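Local coordinates for protein cytochrome P450 reductase (PDB 5OGX) that transfers electrons from NADH through FAD and a [2Fe-2S] cluster to the cytochrome P450 partner that O-demethylates guaiacol and other lignin-derived aromatics, at residues L128-V139 and V188-L199; P209-G218 and G298-P306. One frame throughout, in Å; residues are numbered along the deposited sequence.

Interaction 1 (L128-V139 and V188-L199); sequences LAFEAGQYVELV and VEATGPLGDFHL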
loop_
_atom_site.group_PDB
_atom_site.type_symbol
_atom_site.label_atom_id
_atom_site.label_comp_id
_atom_site.label_asym_id
_atom_site.label_seq_id
_atom_site.Cartn_x
_atom_site.Cartn_y
_atom_site.Cartn_z
ATOM N N LEU A 128 -10.444 1.381 13.687
ATOM C CA LEU A 128 -9.101 1.720 13.243
ATOM C C LEU A 128 -9.133 3.036 12.479
ATOM O O LEU A 128 -9.922 3.191 11.543
ATOM C CB LEU A 128 -8.533 0.617 12.356
ATOM C CG LEU A 128 -7.102 0.867 11.882
ATOM C CD1 LEU A 128 -6.183 0.895 13.108
ATOM C CD2 LEU A 128 -6.668 -0.210 10.890
ATOM N N ALA A 129 -8.285 3.979 12.883
ATOM C CA ALA A 129 -8.094 5.215 12.131
ATOM C C ALA A 129 -7.056 4.966 11.048
ATOM O O ALA A 129 -5.955 4.509 11.355
ATOM C CB ALA A 129 -7.630 6.344 13.051
ATOM N N PHE A 130 -7.406 5.259 9.792
ATOM C CA PHE A 130 -6.490 5.073 8.667
ATOM C C PHE A 130 -6.952 5.937 7.499
ATOM O O PHE A 130 -8.074 6.447 7.481
ATOM C CB PHE A 130 -6.408 3.598 8.223
ATOM C CG PHE A 130 -7.731 3.030 7.769
ATOM C CD1 PHE A 130 -8.579 2.423 8.685
ATOM C CD2 PHE A 130 -8.127 3.106 6.437
ATOM C CE1 PHE A 130 -9.815 1.903 8.296
ATOM C CE2 PHE A 130 -9.371 2.583 6.037
ATOM C CZ PHE A 130 -10.209 1.987 6.976
ATOM N N GLU A 131 -6.063 6.092 6.517
ATOM C CA GLU A 131 -6.400 6.697 5.230
ATOM C C GLU A 131 -6.620 5.585 4.221
ATOM O O GLU A 131 -5.893 4.590 4.238
ATOM C CB GLU A 131 -5.270 7.596 4.722
ATOM C CG GLU A 131 -4.922 8.750 5.654
ATOM C CD GLU A 131 -6.053 9.745 5.762
ATOM O OE1 GLU A 131 -6.675 10.070 4.724
ATOM O OE2 GLU A 131 -6.333 10.190 6.887
ATOM N N ALA A 132 -7.619 5.749 3.343
ATOM C CA ALA A 132 -7.819 4.756 2.289
ATOM C C ALA A 132 -6.550 4.601 1.475
ATOM O O ALA A 132 -5.922 5.596 1.107
ATOM C CB ALA A 132 -8.978 5.166 1.381
ATOM N N GLY A 133 -6.170 3.346 1.204
ATOM C CA GLY A 133 -4.935 3.036 0.504
ATOM C C GLY A 133 -3.820 2.549 1.409
ATOM O O GLY A 133 -2.821 2.003 0.912
ATOM N N GLN A 134 -3.957 2.750 2.715
ATOM C CA GLN A 134 -2.974 2.208 3.638
ATOM C C GLN A 134 -3.148 0.700 3.752
ATOM O O GLN A 134 -4.107 0.120 3.235
ATOM C CB GLN A 134 -3.104 2.883 5.003
ATOM C CG GLN A 134 -2.648 4.349 4.940
ATOM C CD GLN A 134 -2.434 4.916 6.310
ATOM O OE1 GLN A 134 -3.386 5.197 7.021
ATOM N NE2 GLN A 134 -1.160 5.074 6.702
ATOM N N TYR A 135 -2.194 0.052 4.432
ATOM C CA TYR A 135 -2.191 -1.398 4.513
ATOM C C TYR A 135 -2.001 -1.839 5.955
ATOM O O TYR A 135 -1.701 -1.035 6.842
ATOM C CB TYR A 135 -1.109 -2.009 3.592
ATOM C CG TYR A 135 0.338 -1.890 4.080
ATOM C CD1 TYR A 135 0.882 -2.859 4.918
ATOM C CD2 TYR A 135 1.161 -0.850 3.657
ATOM C CE1 TYR A 135 2.203 -2.774 5.364
ATOM C CE2 TYR A 135 2.506 -0.759 4.110
ATOM C CZ TYR A 135 3.004 -1.741 4.937
ATOM O OH TYR A 135 4.329 -1.683 5.395
ATOM N N VAL A 136 -2.205 -3.140 6.181
ATOM C CA VAL A 136 -1.988 -3.730 7.495
ATOM C C VAL A 136 -0.980 -4.860 7.368
ATOM O O VAL A 136 -0.809 -5.465 6.307
ATOM C CB VAL A 136 -3.284 -4.245 8.147
ATOM C CG1 VAL A 136 -4.223 -3.083 8.435
ATOM C CG2 VAL A 136 -3.954 -5.318 7.273
ATOM N N GLU A 137 -0.287 -5.122 8.470
ATOM C CA GLU A 137 0.749 -6.143 8.505
ATOM C C GLU A 137 0.238 -7.335 9.302
ATOM O O GLU A 137 -0.089 -7.196 10.490
ATOM C CB GLU A 137 2.011 -5.547 9.127
ATOM C CG GLU A 137 3.212 -6.445 9.170
ATOM C CD GLU A 137 4.336 -5.737 9.896
ATOM O OE1 GLU A 137 4.818 -6.261 10.916
ATOM O OE2 GLU A 137 4.693 -4.618 9.465
ATOM N N LEU A 138 0.153 -8.496 8.652
ATOM C CA LEU A 138 -0.283 -9.719 9.310
ATOM C C LEU A 138 0.924 -10.577 9.661
ATOM O O LEU A 138 1.948 -10.553 8.974
ATOM C CB LEU A 138 -1.233 -10.532 8.420
ATOM C CG LEU A 138 -2.447 -9.844 7.784
ATOM C CD1 LEU A 138 -3.365 -10.894 7.117
ATOM C CD2 LEU A 138 -3.219 -9.033 8.798
ATOM N N VAL A 139 0.782 -11.361 10.724
ATOM C CA VAL A 139 1.785 -12.347 11.115
ATOM C C VAL A 139 1.201 -13.734 10.872
ATOM O O VAL A 139 0.095 -14.040 11.337
ATOM C CB VAL A 139 2.205 -12.171 12.585
ATOM C CG1 VAL A 139 3.316 -13.167 12.942
ATOM C CG2 VAL A 139 2.662 -10.748 12.834
ATOM N N VAL A 188 -6.307 -13.161 14.376
ATOM C CA VAL A 188 -5.186 -12.927 13.473
ATOM C C VAL A 188 -4.315 -11.835 14.070
ATOM O O VAL A 188 -4.815 -10.763 14.423
ATOM C CB VAL A 188 -5.670 -12.528 12.060
ATOM C CG1 VAL A 188 -4.501 -12.102 11.170
ATOM C CG2 VAL A 188 -6.457 -13.676 11.421
ATOM N N GLU A 189 -3.019 -12.105 14.191
ATOM C CA GLU A 189 -2.085 -11.101 14.679
ATOM C C GLU A 189 -1.848 -10.076 13.577
ATOM O O GLU A 189 -1.466 -10.437 12.454
ATOM C CB GLU A 189 -0.775 -11.759 15.101
ATOM C CG GLU A 189 0.243 -10.802 15.700
ATOM C CD GLU A 189 1.495 -11.514 16.172
ATOM O OE1 GLU A 189 1.540 -12.758 16.088
ATOM O OE2 GLU A 189 2.431 -10.825 16.620
ATOM N N ALA A 190 -2.079 -8.803 13.886
ATOM C CA ALA A 190 -2.056 -7.779 12.853
ATOM C C ALA A 190 -1.753 -6.430 13.489
ATOM O O ALA A 190 -2.151 -6.163 14.625
ATOM C CB ALA A 190 -3.389 -7.720 12.100
ATOM N N THR A 191 -1.046 -5.581 12.740
ATOM C CA THR A 191 -0.792 -4.207 13.157
ATOM C C THR A 191 -1.078 -3.285 11.980
ATOM O O THR A 191 -0.929 -3.662 10.818
ATOM C CB THR A 191 0.640 -3.996 13.623
ATOM O OG1 THR A 191 1.524 -4.329 12.545
ATOM C CG2 THR A 191 0.956 -4.907 14.809
ATOM N N GLY A 192 -1.493 -2.067 12.283
ATOM C CA GLY A 192 -1.724 -1.098 11.244
ATOM C C GLY A 192 -2.217 0.204 11.838
ATOM O O GLY A 192 -2.401 0.328 13.050
ATOM N N PRO A 193 -2.444 1.210 10.983
ATOM C CA PRO A 193 -2.159 1.171 9.547
ATOM C C PRO A 193 -0.713 1.524 9.249
ATOM O O PRO A 193 -0.030 2.140 10.081
ATOM C CB PRO A 193 -3.085 2.252 8.991
ATOM C CG PRO A 193 -3.024 3.316 10.080
ATOM C CD PRO A 193 -2.898 2.543 11.412
ATOM N N LEU A 194 -0.261 1.164 8.048
ATOM C CA LEU A 194 1.046 1.541 7.535
ATOM C C LEU A 194 0.873 2.082 6.124
ATOM O O LEU A 194 -0.153 1.849 5.483
ATOM C CB LEU A 194 2.006 0.344 7.514
ATOM C CG LEU A 194 2.333 -0.213 8.905
ATOM C CD1 LEU A 194 2.531 -1.718 8.828
ATOM C CD2 LEU A 194 3.580 0.459 9.454
ATOM N N GLY A 195 1.896 2.772 5.629
ATOM C CA GLY A 195 1.950 3.084 4.213
ATOM C C GLY A 195 1.579 4.527 3.889
ATOM O O GLY A 195 0.906 5.221 4.652
ATOM N N ASP A 196 2.031 4.964 2.705
ATOM C CA ASP A 196 1.845 6.323 2.213
ATOM C C ASP A 196 1.003 6.393 0.943
ATOM O O ASP A 196 0.908 7.464 0.331
ATOM C CB ASP A 196 3.200 6.967 1.912
ATOM C CG ASP A 196 3.953 7.323 3.142
ATOM O OD1 ASP A 196 3.294 7.521 4.193
ATOM O OD2 ASP A 196 5.202 7.421 3.036
ATOM N N PHE A 197 0.408 5.287 0.514
ATOM C CA PHE A 197 -0.308 5.243 -0.762
ATOM C C PHE A 197 -1.749 5.701 -0.542
ATOM O O PHE A 197 -2.687 4.904 -0.524
ATOM C CB PHE A 197 -0.246 3.822 -1.319
ATOM C CG PHE A 197 -0.731 3.676 -2.749
ATOM C CD1 PHE A 197 -0.114 4.346 -3.799
ATOM C CD2 PHE A 197 -1.748 2.782 -3.033
ATOM C CE1 PHE A 197 -0.536 4.153 -5.120
ATOM C CE2 PHE A 197 -2.188 2.585 -4.344
ATOM C CZ PHE A 197 -1.577 3.273 -5.389
ATOM N N HIS A 198 -1.930 7.013 -0.376
ATOM C CA HIS A 198 -3.267 7.528 -0.089
ATOM C C HIS A 198 -3.391 8.945 -0.625
ATOM O O HIS A 198 -2.399 9.582 -0.968
ATOM C CB HIS A 198 -3.576 7.473 1.416
ATOM C CG HIS A 198 -2.606 8.239 2.263
ATOM N ND1 HIS A 198 -2.634 9.615 2.363
ATOM C CD2 HIS A 198 -1.581 7.822 3.048
ATOM C CE1 HIS A 198 -1.663 10.015 3.172
ATOM N NE2 HIS A 198 -1.005 8.948 3.598
ATOM N N LEU A 199 -4.635 9.439 -0.670
ATOM C CA LEU A 199 -4.903 10.774 -1.170
ATOM C C LEU A 199 -4.302 11.841 -0.257
ATOM O O LEU A 199 -4.192 11.648 0.957
ATOM C CB LEU A 199 -6.415 11.004 -1.257
ATOM C CG LEU A 199 -7.107 10.159 -2.329
ATOM C CD1 LEU A 199 -8.622 10.108 -2.126
ATOM C CD2 LEU A 199 -6.786 10.731 -3.689
HETATM O O HOH W 1 -6.894 8.004 0.406
HETATM O O HOH W 2 -0.064 2.605 1.676
HETATM O O HOH W 3 2.047 -7.153 12.615
HETATM O O HOH W 4 4.197 -3.190 12.365
HETATM O O HOH W 5 -1.917 -14.459 13.184
#
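With CG of Tyr135 wedged between its own backbone N and carbonyl carbon (chi1 75°), the phenol ring lies against Leu194, whose CB sits over one ring face, 3.5 Å from CZ of Tyr135, in a CH-pi contact displaced toward the ring's rim. Gln134 turns the other way, CG beside its backbone N (chi1 -70°), and its extended chain passes Pro193 to place NE2 2.9 Å from O of Gly195. The second amide atom, OE1, accepts the N-H of Glu131 in an almost straight bond (178°), so the carboxamide is fixed at both atoms and also ties down the type II turn from Glu131 to Gln134. Farther along, CB of Glu131 rests over the His198 ring.

The strands 135-139 and 188-194 pair antiparallel. Tyr135 and Leu194 exchange two backbone bonds, as do Glu137 and Thr191, and a beta bulge shifts the register between these pairs. On the side of the sheet away from Tyr135, CD2 of Leu138 meets CB of Ala190 at 3.6 Å. Pro193, which follows a cis peptide, packs against both Phe130 and Gln134, its CB 3.7 Å from CB of Phe130.

Glu137 lies alongside Thr191, and two waters on OG1 of Thr191 also reach the Glu137 carboxylate, but only by weak bonds; its stronger partners are Arg146, by a salt bridge, and Asn38 of the cluster-binding loop. This buried carboxylate is therefore probably held ionised, joining the flavin-domain sheet to the iron-sulfur domain beside Tyr135, which touches FAD.

Interaction 2 (P209-G218 and G298-P306); sequences PMVLIGGGTG and GWSGWLCGP. With FAD (flavin-adenine dinucleotide), chain B.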
loop_
_atom_site.group_PDB
_atom_site.type_symbol
_atom_site.label_atom_id
_atom_site.label_comp_id
_atom_site.label_asym_id
_atom_site.label_seq_id
_atom_site.Cartn_x
_atom_site.Cartn_y
_atom_site.Cartn_z
ATOM N N PRO A 209 -8.225 14.925 -12.811
ATOM C CA PRO A 209 -8.441 13.534 -13.230
ATOM C C PRO A 209 -7.389 12.591 -12.674
ATOM O O PRO A 209 -6.211 12.945 -12.525
ATOM C CB PRO A 209 -8.344 13.599 -14.760
ATOM C CG PRO A 209 -7.525 14.862 -15.022
ATOM C CD PRO A 209 -7.915 15.816 -13.940
ATOM N N MET A 210 -7.820 11.354 -12.416
ATOM C CA MET A 210 -6.940 10.327 -11.865
ATOM C C MET A 210 -7.029 9.056 -12.690
ATOM O O MET A 210 -8.124 8.631 -13.075
ATOM C CB MET A 210 -7.315 9.959 -10.413
ATOM C CG MET A 210 -7.452 11.113 -9.472
ATOM S SD MET A 210 -8.351 10.658 -7.968
ATOM C CE MET A 210 -7.700 9.052 -7.563
ATOM N N VAL A 211 -5.879 8.423 -12.928
ATOM C CA VAL A 211 -5.851 7.061 -13.450
ATOM C C VAL A 211 -5.272 6.162 -12.373
ATOM O O VAL A 211 -4.289 6.522 -11.713
ATOM C CB VAL A 211 -5.070 6.948 -14.770
ATOM C CG1 VAL A 211 -3.626 7.485 -14.612
ATOM C CG2 VAL A 211 -5.072 5.496 -15.237
ATOM N N LEU A 212 -5.930 5.028 -12.146
ATOM C CA LEU A 212 -5.511 4.055 -11.150
ATOM C C LEU A 212 -5.322 2.732 -11.863
ATOM O O LEU A 212 -6.213 2.289 -12.599
ATOM C CB LEU A 212 -6.550 3.929 -10.033
ATOM C CG LEU A 212 -6.757 5.258 -9.305
ATOM C CD1 LEU A 212 -8.021 5.886 -9.867
ATOM C CD2 LEU A 212 -6.863 5.081 -7.790
ATOM N N ILE A 213 -4.162 2.112 -11.674
ATOM C CA ILE A 213 -3.844 0.883 -12.393
ATOM C C ILE A 213 -3.409 -0.172 -11.389
ATOM O O ILE A 213 -2.442 0.035 -10.643
ATOM C CB ILE A 213 -2.777 1.109 -13.469
ATOM C CG1 ILE A 213 -3.372 2.076 -14.521
ATOM C CG2 ILE A 213 -2.443 -0.211 -14.145
ATOM C CD1 ILE A 213 -2.544 2.263 -15.738
ATOM N N GLY A 214 -4.158 -1.271 -11.339
ATOM C CA GLY A 214 -3.908 -2.340 -10.397
ATOM C C GLY A 214 -3.521 -3.606 -11.123
ATOM O O GLY A 214 -4.238 -4.050 -12.029
ATOM N N GLY A 215 -2.385 -4.190 -10.753
ATOM C CA GLY A 215 -2.039 -5.493 -11.287
ATOM C C GLY A 215 -2.491 -6.560 -10.319
ATOM O O GLY A 215 -2.030 -6.583 -9.174
ATOM N N GLY A 216 -3.407 -7.424 -10.745
ATOM C CA GLY A 216 -3.886 -8.476 -9.857
ATOM C C GLY A 216 -4.565 -7.890 -8.634
ATOM O O GLY A 216 -5.402 -6.987 -8.733
ATOM N N THR A 217 -4.208 -8.388 -7.452
ATOM C CA THR A 217 -4.824 -7.836 -6.250
ATOM C C THR A 217 -4.272 -6.460 -5.880
ATOM O O THR A 217 -4.696 -5.904 -4.863
ATOM C CB THR A 217 -4.656 -8.794 -5.073
ATOM O OG1 THR A 217 -3.300 -9.250 -5.047
ATOM C CG2 THR A 217 -5.607 -10.002 -5.220
ATOM N N GLY A 218 -3.381 -5.894 -6.696
ATOM C CA GLY A 218 -3.069 -4.472 -6.633
ATOM C C GLY A 218 -4.300 -3.592 -6.783
ATOM O O GLY A 218 -4.259 -2.389 -6.493
ATOM N N GLY A 298 -1.292 16.874 -16.711
ATOM C CA GLY A 298 -2.381 17.338 -15.875
ATOM C C GLY A 298 -3.105 16.239 -15.140
ATOM O O GLY A 298 -3.988 16.537 -14.321
ATOM N N TRP A 299 -2.751 14.982 -15.396
ATOM C CA TRP A 299 -3.335 13.838 -14.715
ATOM C C TRP A 299 -2.542 13.489 -13.464
ATOM O O TRP A 299 -1.379 13.865 -13.310
ATOM C CB TRP A 299 -3.349 12.627 -15.653
ATOM C CG TRP A 299 -4.461 12.715 -16.632
ATOM C CD1 TRP A 299 -4.581 13.587 -17.665
ATOM C CD2 TRP A 299 -5.638 11.905 -16.631
ATOM N NE1 TRP A 299 -5.783 13.361 -18.340
ATOM C CE2 TRP A 299 -6.438 12.326 -17.717
ATOM C CE3 TRP A 299 -6.077 10.846 -15.825
ATOM C CZ2 TRP A 299 -7.669 11.736 -18.012
ATOM C CZ3 TRP A 299 -7.307 10.249 -16.122
ATOM C CH2 TRP A 299 -8.081 10.696 -17.211
ATOM N N SER A 300 -3.204 12.794 -12.550
ATOM C CA SER A 300 -2.529 12.097 -11.466
ATOM C C SER A 300 -2.619 10.608 -11.753
ATOM O O SER A 300 -3.563 10.151 -12.410
ATOM C CB SER A 300 -3.152 12.428 -10.103
ATOM O OG SER A 300 -3.238 13.838 -9.900
ATOM N N GLY A 301 -1.621 9.855 -11.284
ATOM C CA GLY A 301 -1.601 8.422 -11.539
ATOM C C GLY A 301 -1.242 7.623 -10.309
ATOM O O GLY A 301 -0.370 8.005 -9.529
ATOM N N TRP A 302 -1.910 6.489 -10.149
ATOM C CA TRP A 302 -1.795 5.639 -8.970
ATOM C C TRP A 302 -1.560 4.216 -9.453
ATOM O O TRP A 302 -2.448 3.621 -10.068
ATOM C CB TRP A 302 -3.071 5.722 -8.126
ATOM C CG TRP A 302 -3.377 7.142 -7.738
ATOM C CD1 TRP A 302 -3.851 8.157 -8.535
ATOM C CD2 TRP A 302 -3.189 7.693 -6.449
ATOM N NE1 TRP A 302 -3.963 9.323 -7.797
ATOM C CE2 TRP A 302 -3.559 9.054 -6.512
ATOM C CE3 TRP A 302 -2.732 7.165 -5.242
ATOM C CZ2 TRP A 302 -3.480 9.896 -5.413
ATOM C CZ3 TRP A 302 -2.642 8.013 -4.147
ATOM C CH2 TRP A 302 -3.024 9.360 -4.242
ATOM N N LEU A 303 -0.377 3.651 -9.164
ATOM C CA LEU A 303 -0.018 2.332 -9.667
ATOM C C LEU A 303 0.222 1.402 -8.487
ATOM O O LEU A 303 0.983 1.746 -7.578
ATOM C CB LEU A 303 1.254 2.381 -10.532
ATOM C CG LEU A 303 1.174 2.982 -11.932
ATOM C CD1 LEU A 303 2.490 3.635 -12.293
ATOM C CD2 LEU A 303 0.864 1.890 -12.946
ATOM N N CYS A 304 -0.385 0.218 -8.521
ATOM C CA CYS A 304 -0.155 -0.730 -7.439
ATOM C C CYS A 304 -0.129 -2.148 -7.987
ATOM O O CYS A 304 -0.990 -2.527 -8.780
ATOM C CB CYS A 304 -1.231 -0.582 -6.366
ATOM S SG CYS A 304 -1.154 -1.842 -5.103
ATOM N N GLY A 305 0.855 -2.926 -7.560
ATOM C CA GLY A 305 0.988 -4.287 -8.027
ATOM C C GLY A 305 2.414 -4.756 -7.852
ATOM O O GLY A 305 3.187 -4.164 -7.101
ATOM N N PRO A 306 2.803 -5.802 -8.575
ATOM C CA PRO A 306 4.186 -6.266 -8.497
ATOM C C PRO A 306 5.151 -5.147 -8.839
ATOM O O PRO A 306 4.837 -4.261 -9.655
ATOM C CB PRO A 306 4.238 -7.396 -9.536
ATOM C CG PRO A 306 2.807 -7.892 -9.604
ATOM C CD PRO A 306 1.974 -6.639 -9.459
HETATM P PA FAD B . 6.325 -16.094 0.016
HETATM O O1A FAD B . 6.489 -17.324 0.876
HETATM O O2A FAD B . 6.957 -14.851 0.593
HETATM O O5B FAD B . 6.966 -16.341 -1.484
HETATM C C5B FAD B . 7.016 -17.651 -2.005
HETATM C C4B FAD B . 7.924 -17.613 -3.268
HETATM O O4B FAD B . 7.299 -17.002 -4.238
HETATM C C3B FAD B . 9.184 -16.775 -2.992
HETATM O O3B FAD B . 10.234 -17.327 -3.652
HETATM C C2B FAD B . 8.828 -15.372 -3.539
HETATM O O2B FAD B . 10.052 -14.588 -3.884
HETATM C C1B FAD B . 8.069 -15.621 -4.573
HETATM N N9A FAD B . 7.013 -14.653 -4.718
HETATM C C8A FAD B . 6.554 -13.824 -3.771
HETATM N N7A FAD B . 5.552 -13.111 -4.301
HETATM C C5A FAD B . 5.389 -13.516 -5.574
HETATM C C6A FAD B . 4.508 -13.116 -6.550
HETATM N N6A FAD B . 3.424 -12.164 -6.707
HETATM N N1A FAD B . 4.543 -13.682 -7.749
HETATM C C2A FAD B . 5.452 -14.654 -8.015
HETATM N N3A FAD B . 6.324 -15.056 -7.056
HETATM C C4A FAD B . 6.282 -14.475 -5.833
HETATM N N1 FAD B . -0.520 -9.247 -1.756
HETATM C C2 FAD B . -1.941 -9.458 -2.002
HETATM O O2 FAD B . -2.325 -10.494 -2.432
HETATM N N3 FAD B . -2.893 -8.382 -1.690
HETATM C C4 FAD B . -2.491 -7.111 -1.172
HETATM O O4 FAD B . -3.286 -6.261 -0.948
HETATM C C4X FAD B . -1.025 -6.913 -0.954
HETATM N N5 FAD B . -0.585 -5.665 -0.410
HETATM C C5X FAD B . 0.850 -5.483 -0.216
HETATM C C6 FAD B . 1.287 -4.241 0.254
HETATM C C7 FAD B . 2.663 -4.084 0.438
HETATM C C7M FAD B . 2.959 -2.684 0.974
HETATM C C8 FAD B . 3.558 -5.117 0.165
HETATM C C8M FAD B . 5.039 -4.855 0.408
HETATM C C9 FAD B . 3.118 -6.347 -0.314
HETATM C C9A FAD B . 1.762 -6.512 -0.508
HETATM N N10 FAD B . 1.307 -7.819 -1.014
HETATM C C10 FAD B . -0.089 -7.979 -1.243
HETATM C "C1'" FAD B . 2.251 -8.927 -1.243
HETATM C "C2'" FAD B . 2.069 -9.790 0.077
HETATM O "O2'" FAD B . 2.455 -9.114 1.267
HETATM C "C3'" FAD B . 2.842 -11.127 0.073
HETATM O "O3'" FAD B . 4.155 -10.867 -0.335
HETATM C "C4'" FAD B . 2.201 -12.147 -0.887
HETATM O "O4'" FAD B . 0.908 -12.467 -0.449
HETATM C "C5'" FAD B . 3.036 -13.444 -0.960
HETATM O "O5'" FAD B . 3.370 -13.856 0.351
HETATM P P FAD B . 3.580 -15.453 0.658
HETATM O O1P FAD B . 4.054 -15.583 2.080
HETATM O O2P FAD B . 2.349 -16.246 0.287
HETATM O O3P FAD B . 4.757 -15.911 -0.387
HETATM O O HOH W 6 -5.069 15.431 -12.001
#
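Six backbone hydrogen bonds run alternately between the parallel strands 210-215 and 300-305, from Ser300 N to Pro209 O at one end to Gly215 N to Cys304 O, 2.9 Å, at the other. In the middle Trp302 uses both its backbone N and its O toward the neighbouring strand: N donates to Val211 O, and O receives Ile213 N, each at 2.8 Å. A water donates to both Pro209 O and Gly298 O where the two strands begin.

Around this ladder, CB of Pro209 stands over the centre of the six-membered ring of Trp299, only 3° off the ring normal, while the same indole turns an edge to Val211 N. On the face carrying Met210, Leu212 and Trp302, CE of Met210 comes 3.8 Å from NE1 of Trp302 in an off-centre CH-pi contact, with the sulfur obliquely placed beside the indole, a Met-aromatic contact, and Leu212 runs beside the Trp302 side chain. Ile213 and Leu303 lie side by side on the reverse face, under helix 285-292.

Past the strand, Thr217 OG1 makes a weak hydrogen bond to O2 of FAD. A central parallel strand, 210-215, that runs through a glycine-rich turn into helix 219-232 is characteristic of the NAD-binding domain of the ferredoxin reductase family.

Interaction 1 belongs to the antiparallel sheet of the FAD-binding domain and interaction 2 to the parallel sheet of the NAD-binding domain; their centres are about 18 Å apart. The chain leaving strand 187-194 joins them, since Phe197, His198 and Leu199 pack on Trp302 and Leu303 of strand 300-305: CH2 of Trp302 is 3.3 Å from O of His198, and CZ of Phe197 is 3.7 Å from O of Leu303. FAD is reached from both contacts, by Tyr135 of interaction 1 and by Thr217 of interaction 2. The Tyr135 side chain is also about 6 Å from the [2Fe-2S] cluster by nearest atoms, consistent with a short path for electrons passing from flavin to cluster.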